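PDB 1VLP: nicotinate phosphoribosyltransferase from Saccharomyces cerevisiae, which catalyses the ATP-dependent synthesis of nicotinate D-ribonucleotide from nicotinate and phosphoribosyl diphosphate, the first step of NAD biosynthesis from nicotinic acid. Local coordinates for residues E60-L65 with F115-I120; S20-D25 with E79-Y84; G135-T140 with A243-M248. All blocks are in the same frame, centred on the assembly; numbering follows the deposited sequence. Where two conformers were deposited one is given.

How the interactions relate
The three contacts tie together parts of a type II phosphoribosyltransferase fold. Interactions 1 and 2 both lie within the N-terminal domain and interleave along the chain, in the order 20-25, 60-65, 79-84, 115-120. Interaction 1 packs helix 59-71 on an outermost strand of the antiparallel sheet, whereas interaction 2 anchors the loop before helix 26-38, with centres about 29 Å apart. Interaction 3 follows both in the chain and joins the N-terminal domain to helix 244-254, in the part of the chain that carries the parallel sheet. Its centre lies about 26 Å from that of interaction 1 and about 20 Å from that of interaction 2, and it alone approaches the predicted nicotinate site.

Interaction 1: E60-L65 with F115-I120; sequences EAINWL and FTSEEI
Helix-on-sheet packing joins helix 59-71 to strand 113-120, an outermost strand of the antiparallel sheet in the N-terminal part of the enzyme, through Ile62, Leu65, Phe115 and Ser117. The ring of Phe115 reaches the helix with its far end. Its CE2 lies 3.9 Å from Leu65 CB, which approaches the ring obliquely. Its CZ lies 4.1 Å from Ile62 CG2, so the ring meets two residues three positions apart on one side of the helix. The backbone O of Ile62 sits at the ring edge, near its plane, in a long contact of 3.9 Å with Phe115 CE2. With CG anti to the backbone N (chi1 173°), Phe115 carries its ring off the strand and out to the helix. A long, flat phenylalanine suits a place where the CA atoms of Leu65 and Phe115 are 9.3 Å apart, and buried Leu65 offers its CB to the ring.

The axes of 60-65 and 115-120 come within 10.3 Å of each other, 173° apart in direction, and side chains bridge the distance. Phe115 and Ser117, two apart on the strand, both point toward the helix, whereas Thr116 between them points away, as expected of an extended strand with one face against a helix. The strand pairs through its backbone with strand 126-134, where Tyr127 and Leu129 also touch Ile62.

Further along the strand, Ile62 CD1 lies 3.6 Å from Ser117 CB. A beta-branched isoleucine suits this place because CD1 can lie against the serine, whose small side chain lets the methyl come close, while CG2 sits between Phe115 CZ and Ser117 OG. Leu65 also touches Ala154 of helix 144-159, and Phe69, from the same helix as Ile62, meets the Phe115 ring.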
loop_
_atom_site.group_PDB
_atom_site.type_symbol
_atom_site.label_atom_id
_atom_site.label_comp_id
_atom_site.label_asym_id
_atom_site.label_seq_id
_atom_site.Cartn_x
_atom_site.Cartn_y
_atom_site.Cartn_z
ATOM N N GLU A 60 7.823 15.937 -21.985
ATOM C CA GLU A 60 7.021 14.832 -22.547
ATOM C C GLU A 60 6.279 14.054 -21.455
ATOM O O GLU A 60 5.060 13.839 -21.542
ATOM C CB GLU A 60 7.904 13.847 -23.297
ATOM C CG GLU A 60 7.117 12.984 -24.299
ATOM C CD GLU A 60 8.020 12.124 -25.205
ATOM O OE1 GLU A 60 9.274 12.116 -25.029
ATOM O OE2 GLU A 60 7.451 11.457 -26.103
ATOM N N ALA A 61 7.025 13.657 -20.422
ATOM C CA ALA A 61 6.431 12.911 -19.277
ATOM C C ALA A 61 5.320 13.717 -18.602
ATOM O O ALA A 61 4.240 13.183 -18.286
ATOM C CB ALA A 61 7.501 12.583 -18.282
ATOM N N ILE A 62 5.578 15.005 -18.392
ATOM C CA ILE A 62 4.624 15.870 -17.710
ATOM C C ILE A 62 3.315 15.981 -18.505
ATOM O O ILE A 62 2.199 15.874 -17.952
ATOM C CB ILE A 62 5.264 17.231 -17.415
ATOM C CG1 ILE A 62 6.363 17.061 -16.358
ATOM C CG2 ILE A 62 4.185 18.287 -16.975
ATOM C CD1 ILE A 62 7.310 18.265 -16.188
ATOM N N ASN A 63 3.450 16.180 -19.813
ATOM C CA ASN A 63 2.253 16.328 -20.647
ATOM C C ASN A 63 1.437 15.022 -20.652
ATOM O O ASN A 63 0.210 15.078 -20.634
ATOM C CB ASN A 63 2.624 16.765 -22.064
ATOM C CG ASN A 63 3.185 18.190 -22.109
ATOM O OD1 ASN A 63 2.841 19.007 -21.270
ATOM N ND2 ASN A 63 4.054 18.474 -23.097
ATOM N N TRP A 64 2.106 13.870 -20.728
ATOM C CA TRP A 64 1.433 12.586 -20.707
ATOM C C TRP A 64 0.724 12.394 -19.359
ATOM O O TRP A 64 -0.399 11.954 -19.293
ATOM C CB TRP A 64 2.440 11.461 -20.977
ATOM C CG TRP A 64 1.889 10.097 -21.084
ATOM C CD1 TRP A 64 1.450 9.491 -22.217
ATOM C CD2 TRP A 64 1.803 9.121 -20.041
ATOM N NE1 TRP A 64 1.072 8.188 -21.943
ATOM C CE2 TRP A 64 1.272 7.946 -20.611
ATOM C CE3 TRP A 64 2.132 9.119 -18.682
ATOM C CZ2 TRP A 64 1.099 6.798 -19.883
ATOM C CZ3 TRP A 64 1.956 7.958 -17.960
ATOM C CH2 TRP A 64 1.446 6.825 -18.553
ATOM N N LEU A 65 1.422 12.751 -18.280
ATOM C CA LEU A 65 0.820 12.670 -16.953
ATOM C C LEU A 65 -0.425 13.514 -16.843
ATOM O O LEU A 65 -1.419 13.088 -16.260
ATOM C CB LEU A 65 1.838 13.041 -15.860
ATOM C CG LEU A 65 2.828 11.889 -15.541
ATOM C CD1 LEU A 65 3.977 12.478 -14.661
ATOM C CD2 LEU A 65 2.183 10.740 -14.879
ATOM N N PHE A 115 -1.600 19.756 -9.832
ATOM C CA PHE A 115 -0.356 19.247 -10.440
ATOM C C PHE A 115 0.322 20.370 -11.212
ATOM O O PHE A 115 -0.236 20.937 -12.180
ATOM C CB PHE A 115 -0.721 18.066 -11.346
ATOM C CG PHE A 115 0.401 17.528 -12.168
ATOM C CD1 PHE A 115 1.735 17.505 -11.702
ATOM C CD2 PHE A 115 0.134 17.022 -13.441
ATOM C CE1 PHE A 115 2.744 16.936 -12.470
ATOM C CE2 PHE A 115 1.150 16.473 -14.225
ATOM C CZ PHE A 115 2.461 16.440 -13.749
ATOM N N THR A 116 1.474 20.776 -10.692
ATOM C CA THR A 116 2.348 21.735 -11.322
ATOM C C THR A 116 3.739 21.085 -11.472
ATOM O O THR A 116 4.053 20.015 -10.912
ATOM C CB THR A 116 2.435 23.045 -10.483
ATOM O OG1 THR A 116 2.885 22.747 -9.165
ATOM C CG2 THR A 116 1.085 23.692 -10.378
ATOM N N SER A 117 4.577 21.777 -12.188
ATOM C CA SER A 117 5.961 21.335 -12.372
ATOM C C SER A 117 6.834 22.547 -12.371
ATOM O O SER A 117 6.365 23.647 -12.689
ATOM C CB SER A 117 6.117 20.528 -13.660
ATOM O OG SER A 117 5.905 21.349 -14.807
ATOM N N GLU A 118 8.114 22.356 -12.052
ATOM C CA GLU A 118 9.045 23.456 -11.867
ATOM C C GLU A 118 10.354 23.024 -12.468
ATOM O O GLU A 118 10.865 21.939 -12.172
ATOM C CB GLU A 118 9.213 23.764 -10.368
ATOM C CG GLU A 118 9.990 24.991 -10.044
ATOM N N GLU A 119 10.851 23.844 -13.373
ATOM C CA GLU A 119 12.194 23.656 -13.900
ATOM C C GLU A 119 13.219 23.799 -12.785
ATOM O O GLU A 119 13.209 24.771 -11.994
ATOM C CB GLU A 119 12.486 24.673 -14.986
ATOM C CG GLU A 119 13.555 24.216 -15.937
ATOM C CD GLU A 119 13.606 25.033 -17.181
ATOM O OE1 GLU A 119 12.920 26.085 -17.230
ATOM O OE2 GLU A 119 14.334 24.630 -18.108
ATOM N N ILE A 120 14.136 22.849 -12.750
ATOM C CA ILE A 120 15.058 22.724 -11.637
ATOM C C ILE A 120 16.211 23.740 -11.806
ATOM O O ILE A 120 16.875 23.787 -12.835
ATOM C CB ILE A 120 15.563 21.269 -11.524
ATOM C CG1 ILE A 120 14.424 20.330 -11.082
ATOM C CG2 ILE A 120 16.802 21.136 -10.581
ATOM C CD1 ILE A 120 14.763 18.887 -11.428
#

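Interaction 2: S20-D25 with E79-Y84; sequences SLLDTD and EEEIEY
Ser20 OG donates a hydrogen bond of 2.6 Å to Glu81 OE2, pinning the loop that enters helix 26-38 of the N-terminal domain to helix 79-88. The hydroxyl meets the carboxylate from above, 62° out of its plane. Swung to the side of CB opposite its own backbone N, the serine OG reaches the glutamate and also accepts from Leu22 N at 2.9 Å. That second bond makes an ST turn, so one small hydroxyl both steadies its own loop and grips the helix.

Glu81 is long enough to span the gap because its chain runs extended beyond CG. A water bridges Leu21 N, from which it accepts, to Glu81 OE1, 2.7 Å away from the water; OE1 also accepts from Thr78 N, just before the helix segment. The buried carboxylate thus has polar partners at both oxygens. In Leu22 (chi1 -61°) and Glu81 (chi1 -70°) alike, CG lies beside the backbone N, which lays their aliphatic parts together. The two side chains run alongside each other, pointing opposite ways, with Leu22 CD1 3.7 Å from Glu81 CG. Leu22 CD1 also approaches the Tyr84 ring obliquely, 4.3 Å from Tyr84 CD2. Leucine suits this position, since its branched end can touch the glutamate methylenes and the aromatic ring together.

Ser20 to Asp23 form a type I beta turn, and Asp23 centres an inverse gamma turn; its carboxylate makes a salt bridge to Arg194. Helix 228-234 packs beside both partners: Leu229 touches Ser20, and Ile228, Ala231 and Lys232 touch Tyr84, while helix 94-101 meets Ile82 and helix 144-159 meets Thr24.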
loop_
_atom_site.group_PDB
_atom_site.type_symbol
_atom_site.label_atom_id
_atom_site.label_comp_id
_atom_site.label_asym_id
_atom_site.label_seq_id
_atom_site.Cartn_x
_atom_site.Cartn_y
_atom_site.Cartn_z
ATOM N N SER A 20 -9.396 0.813 -14.807
ATOM C CA SER A 20 -10.404 0.383 -13.818
ATOM C C SER A 20 -10.108 1.002 -12.467
ATOM O O SER A 20 -8.950 1.190 -12.102
ATOM C CB SER A 20 -10.412 -1.165 -13.728
ATOM O OG SER A 20 -11.252 -1.632 -12.661
ATOM N N LEU A 21 -11.160 1.310 -11.723
ATOM C CA LEU A 21 -10.985 1.687 -10.324
ATOM C C LEU A 21 -10.522 0.509 -9.444
ATOM O O LEU A 21 -10.101 0.711 -8.305
ATOM C CB LEU A 21 -12.268 2.291 -9.830
ATOM C CG LEU A 21 -12.563 3.683 -10.465
ATOM C CD1 LEU A 21 -13.949 4.049 -10.297
ATOM C CD2 LEU A 21 -11.687 4.739 -9.865
ATOM N N LEU A 22 -10.587 -0.716 -9.973
ATOM C CA LEU A 22 -9.934 -1.893 -9.333
ATOM C C LEU A 22 -8.424 -2.093 -9.612
ATOM O O LEU A 22 -7.801 -3.025 -9.034
ATOM C CB LEU A 22 -10.662 -3.172 -9.777
ATOM C CG LEU A 22 -12.168 -3.372 -9.436
ATOM C CD1 LEU A 22 -12.605 -4.800 -9.679
ATOM C CD2 LEU A 22 -12.463 -2.944 -8.057
ATOM N N ASP A 23 -7.828 -1.267 -10.494
ATOM C CA ASP A 23 -6.390 -1.281 -10.721
ATOM C C ASP A 23 -5.742 -0.468 -9.596
ATOM O O ASP A 23 -5.330 0.708 -9.762
ATOM C CB ASP A 23 -6.017 -0.755 -12.103
ATOM C CG ASP A 23 -4.501 -0.837 -12.362
ATOM O OD1 ASP A 23 -3.760 -1.473 -11.526
ATOM O OD2 ASP A 23 -4.029 -0.254 -13.384
ATOM N N THR A 24 -5.786 -1.045 -8.407
ATOM C CA THR A 24 -5.338 -0.384 -7.185
ATOM C C THR A 24 -5.134 -1.465 -6.117
ATOM O O THR A 24 -5.533 -2.628 -6.309
ATOM C CB THR A 24 -6.368 0.676 -6.643
ATOM O OG1 THR A 24 -5.728 1.504 -5.664
ATOM C CG2 THR A 24 -7.544 0.044 -6.001
ATOM N N ASP A 25 -4.574 -1.058 -4.988
ATOM C CA ASP A 25 -4.403 -1.964 -3.849
ATOM C C ASP A 25 -5.730 -2.133 -3.074
ATOM O O ASP A 25 -6.421 -1.125 -2.843
ATOM C CB ASP A 25 -3.313 -1.450 -2.898
ATOM C CG ASP A 25 -1.899 -1.392 -3.561
ATOM O OD1 ASP A 25 -1.411 -2.425 -4.034
ATOM O OD2 ASP A 25 -1.320 -0.303 -3.635
ATOM N N GLU A 79 -20.638 -2.961 -13.586
ATOM C CA GLU A 79 -21.477 -3.963 -12.941
ATOM C C GLU A 79 -20.692 -5.166 -12.473
ATOM O O GLU A 79 -20.859 -5.657 -11.340
ATOM C CB GLU A 79 -22.560 -4.404 -13.948
ATOM C CG GLU A 79 -23.738 -5.020 -13.371
ATOM C CD GLU A 79 -24.825 -5.114 -14.453
ATOM O OE1 GLU A 79 -24.809 -6.106 -15.215
ATOM O OE2 GLU A 79 -25.630 -4.158 -14.586
ATOM N N GLU A 80 -19.805 -5.644 -13.345
ATOM C CA GLU A 80 -18.969 -6.834 -13.068
ATOM C C GLU A 80 -17.977 -6.533 -11.949
ATOM O O GLU A 80 -17.703 -7.373 -11.106
ATOM C CB GLU A 80 -18.206 -7.218 -14.342
ATOM C CG GLU A 80 -17.345 -8.488 -14.274
ATOM C CD GLU A 80 -16.922 -8.986 -15.669
ATOM O OE1 GLU A 80 -17.729 -8.822 -16.627
ATOM O OE2 GLU A 80 -15.794 -9.532 -15.808
ATOM N N GLU A 81 -17.475 -5.306 -11.909
ATOM C CA GLU A 81 -16.544 -4.907 -10.858
ATOM C C GLU A 81 -17.239 -4.869 -9.504
ATOM O O GLU A 81 -16.685 -5.348 -8.498
ATOM C CB GLU A 81 -15.914 -3.567 -11.183
ATOM C CG GLU A 81 -14.929 -3.728 -12.379
ATOM C CD GLU A 81 -14.426 -2.418 -12.895
ATOM O OE1 GLU A 81 -14.977 -1.387 -12.470
ATOM O OE2 GLU A 81 -13.476 -2.447 -13.727
ATOM N N ILE A 82 -18.443 -4.322 -9.474
ATOM C CA ILE A 82 -19.177 -4.253 -8.210
ATOM C C ILE A 82 -19.533 -5.685 -7.738
ATOM O O ILE A 82 -19.425 -6.026 -6.549
ATOM C CB ILE A 82 -20.419 -3.393 -8.361
ATOM C CG1 ILE A 82 -20.042 -1.917 -8.593
ATOM C CG2 ILE A 82 -21.394 -3.603 -7.174
ATOM C CD1 ILE A 82 -19.594 -1.209 -7.441
ATOM N N GLU A 83 -19.950 -6.518 -8.668
ATOM C CA GLU A 83 -20.187 -7.923 -8.324
ATOM C C GLU A 83 -18.930 -8.567 -7.722
ATOM O O GLU A 83 -19.035 -9.313 -6.747
ATOM C CB GLU A 83 -20.667 -8.729 -9.510
ATOM C CG GLU A 83 -21.099 -10.173 -9.095
ATOM C CD GLU A 83 -21.932 -10.233 -7.767
ATOM O OE1 GLU A 83 -23.040 -9.599 -7.743
ATOM O OE2 GLU A 83 -21.458 -10.906 -6.770
ATOM N N TYR A 84 -17.772 -8.321 -8.334
ATOM C CA TYR A 84 -16.511 -8.862 -7.835
ATOM C C TYR A 84 -16.240 -8.414 -6.402
ATOM O O TYR A 84 -15.846 -9.228 -5.552
ATOM C CB TYR A 84 -15.333 -8.531 -8.741
ATOM C CG TYR A 84 -14.060 -9.220 -8.326
ATOM C CD1 TYR A 84 -13.869 -10.570 -8.611
ATOM C CD2 TYR A 84 -13.038 -8.537 -7.658
ATOM C CE1 TYR A 84 -12.702 -11.221 -8.281
ATOM C CE2 TYR A 84 -11.887 -9.201 -7.274
ATOM C CZ TYR A 84 -11.722 -10.548 -7.570
ATOM O OH TYR A 84 -10.552 -11.219 -7.228
HETATM O O HOH W 1 -13.611 0.921 -13.024
#

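Interaction 3: G135-T140 with A243-M248; sequences GSWKDT and AHEWVM
Trp137 meets Glu245 and Trp246 where the short, weakly bonded helix 137-140, at the corner following strand 126-134, faces the start of helix 244-254. The contact joins the N-terminal domain to the part of the chain that carries the parallel sheet of this type II phosphoribosyltransferase. The second helix begins at His244, by similarity the autophosphorylated histidine, unmodified here.

Of the packing contacts, the two indoles cross at about a right angle, with Trp137 CH2 4.1 Å from Trp246 CE3 in an oblique approach. Trp137 CZ2 lies 3.6 Å from the backbone O of Glu245. The wide ring suits a gap where the nearest CA atoms, those of Trp137 and Glu245, are 10.6 Å apart.

The polar contacts centre on Glu245, whose extended chain (chi1 71°) takes the carboxylate to the indole edge. OE1 lies in the ring plane, 3.5 Å from Trp137 NE1, a close approach rather than a hydrogen bond; NE1 has a weak one to Tyr46 OH. Tyr46 OH is hydrogen-bonded to Glu245 OE1 and Lys28 NZ forms a salt bridge to OE2, which probably offsets the buried charge. The side chain of Glu245 is about 4 Å from that of Tyr27, a nicotinate-binding residue by similarity, so this network probably borders the substrate pocket.

Within 135-140, Ser136 O accepts from Asp139 N at 3.0 Å and from Thr140 OG1 at 3.1 Å, the two donors arriving from opposite faces of the carbonyl plane.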
loop_
_atom_site.group_PDB
_atom_site.type_symbol
_atom_site.label_atom_id
_atom_site.label_comp_id
_atom_site.label_asym_id
_atom_site.label_seq_id
_atom_site.Cartn_x
_atom_site.Cartn_y
_atom_site.Cartn_z
ATOM N N GLY A 135 -9.338 17.602 -0.671
ATOM C CA GLY A 135 -10.820 17.554 -0.688
ATOM C C GLY A 135 -11.346 16.684 0.414
ATOM O O GLY A 135 -10.592 16.338 1.345
ATOM N N SER A 136 -12.622 16.287 0.330
ATOM C CA SER A 136 -13.171 15.358 1.302
ATOM C C SER A 136 -12.378 14.060 1.243
ATOM O O SER A 136 -11.951 13.608 0.208
ATOM C CB SER A 136 -14.676 15.117 1.032
ATOM O OG SER A 136 -15.341 14.502 2.117
ATOM N N TRP A 137 -12.210 13.440 2.395
ATOM C CA TRP A 137 -11.437 12.213 2.488
ATOM C C TRP A 137 -12.014 11.118 1.565
ATOM O O TRP A 137 -11.248 10.486 0.878
ATOM C CB TRP A 137 -11.327 11.794 3.949
ATOM C CG TRP A 137 -10.184 10.849 4.291
ATOM C CD1 TRP A 137 -9.178 10.426 3.478
ATOM C CD2 TRP A 137 -9.904 10.299 5.579
ATOM N NE1 TRP A 137 -8.319 9.643 4.146
ATOM C CE2 TRP A 137 -8.717 9.543 5.451
ATOM C CE3 TRP A 137 -10.545 10.355 6.835
ATOM C CZ2 TRP A 137 -8.180 8.812 6.529
ATOM C CZ3 TRP A 137 -9.996 9.640 7.889
ATOM C CH2 TRP A 137 -8.820 8.892 7.734
ATOM N N LYS A 138 -13.337 10.969 1.490
ATOM C CA LYS A 138 -13.974 9.992 0.586
ATOM C C LYS A 138 -13.771 10.292 -0.910
ATOM O O LYS A 138 -13.884 9.387 -1.725
ATOM C CB LYS A 138 -15.471 9.856 0.849
ATOM C CG LYS A 138 -16.318 10.984 0.420
ATOM C CD LYS A 138 -17.741 10.787 0.964
ATOM C CE LYS A 138 -18.664 11.881 0.515
ATOM N NZ LYS A 138 -18.383 13.206 1.126
ATOM N N ASP A 139 -13.494 11.544 -1.240
ATOM C CA ASP A 139 -13.225 11.989 -2.619
ATOM C C ASP A 139 -11.761 11.862 -3.008
ATOM O O ASP A 139 -11.425 11.986 -4.211
ATOM C CB ASP A 139 -13.605 13.468 -2.824
ATOM C CG ASP A 139 -15.096 13.694 -2.884
ATOM O OD1 ASP A 139 -15.854 12.728 -2.994
ATOM O OD2 ASP A 139 -15.507 14.864 -2.797
ATOM N N THR A 140 -10.865 11.708 -2.026
ATOM C CA THR A 140 -9.427 11.786 -2.281
ATOM C C THR A 140 -8.650 10.486 -2.057
ATOM O O THR A 140 -7.536 10.276 -2.653
ATOM C CB THR A 140 -8.787 12.934 -1.454
ATOM O OG1 THR A 140 -8.995 12.705 -0.087
ATOM C CG2 THR A 140 -9.411 14.265 -1.860
ATOM N N ALA A 243 -4.275 0.602 6.533
ATOM C CA ALA A 243 -3.069 1.352 6.179
ATOM C C ALA A 243 -2.785 2.385 7.278
ATOM O O ALA A 243 -3.663 2.667 8.080
ATOM C CB ALA A 243 -3.253 2.085 4.841
ATOM N N HIS A 244 -1.586 2.942 7.296
ATOM C CA HIS A 244 -1.234 3.986 8.295
ATOM C C HIS A 244 -2.179 5.146 8.265
ATOM O O HIS A 244 -2.456 5.716 9.319
ATOM C CB HIS A 244 0.192 4.514 8.140
ATOM C CG HIS A 244 1.257 3.485 8.346
ATOM N ND1 HIS A 244 1.536 2.929 9.574
ATOM C CD2 HIS A 244 2.081 2.876 7.455
ATOM C CE1 HIS A 244 2.512 2.041 9.432
ATOM N NE2 HIS A 244 2.864 1.998 8.154
ATOM N N GLU A 245 -2.691 5.479 7.072
ATOM C CA GLU A 245 -3.479 6.702 6.919
ATOM C C GLU A 245 -4.759 6.670 7.760
ATOM O O GLU A 245 -5.225 7.702 8.237
ATOM C CB GLU A 245 -3.712 7.022 5.439
ATOM C CG GLU A 245 -4.608 6.197 4.699
ATOM C CD GLU A 245 -4.884 6.760 3.248
ATOM O OE1 GLU A 245 -5.393 7.903 3.167
ATOM O OE2 GLU A 245 -4.696 6.024 2.286
ATOM N N TRP A 246 -5.245 5.464 8.080
ATOM C CA TRP A 246 -6.384 5.301 8.970
ATOM C C TRP A 246 -6.131 5.847 10.335
ATOM O O TRP A 246 -6.819 6.781 10.742
ATOM C CB TRP A 246 -6.845 3.833 9.016
ATOM C CG TRP A 246 -8.069 3.637 9.821
ATOM C CD1 TRP A 246 -8.178 2.867 10.945
ATOM C CD2 TRP A 246 -9.380 4.174 9.578
ATOM N NE1 TRP A 246 -9.447 2.912 11.412
ATOM C CE2 TRP A 246 -10.215 3.694 10.608
ATOM C CE3 TRP A 246 -9.934 5.019 8.591
ATOM C CZ2 TRP A 246 -11.576 4.034 10.698
ATOM C CZ3 TRP A 246 -11.274 5.351 8.680
ATOM C CH2 TRP A 246 -12.075 4.867 9.708
ATOM N N VAL A 247 -5.178 5.307 11.099
ATOM C CA VAL A 247 -5.002 5.872 12.461
ATOM C C VAL A 247 -4.462 7.306 12.442
ATOM O O VAL A 247 -4.767 8.058 13.341
ATOM C CB VAL A 247 -4.204 4.975 13.481
ATOM C CG1 VAL A 247 -2.767 4.892 13.144
ATOM C CG2 VAL A 247 -4.407 5.513 14.955
HETATM N N MSE A 248 -3.645 7.643 11.449
HETATM C CA MSE A 248 -3.135 9.054 11.255
HETATM C C MSE A 248 -4.310 9.985 11.119
HETATM O O MSE A 248 -4.369 10.999 11.813
HETATM C CB MSE A 248 -2.220 9.138 10.045
HETATM C CG MSE A 248 -0.917 8.372 10.136
HETATM SE SE MSE A 248 0.033 8.421 8.448
HETATM C CE MSE A 248 0.422 10.328 8.344
#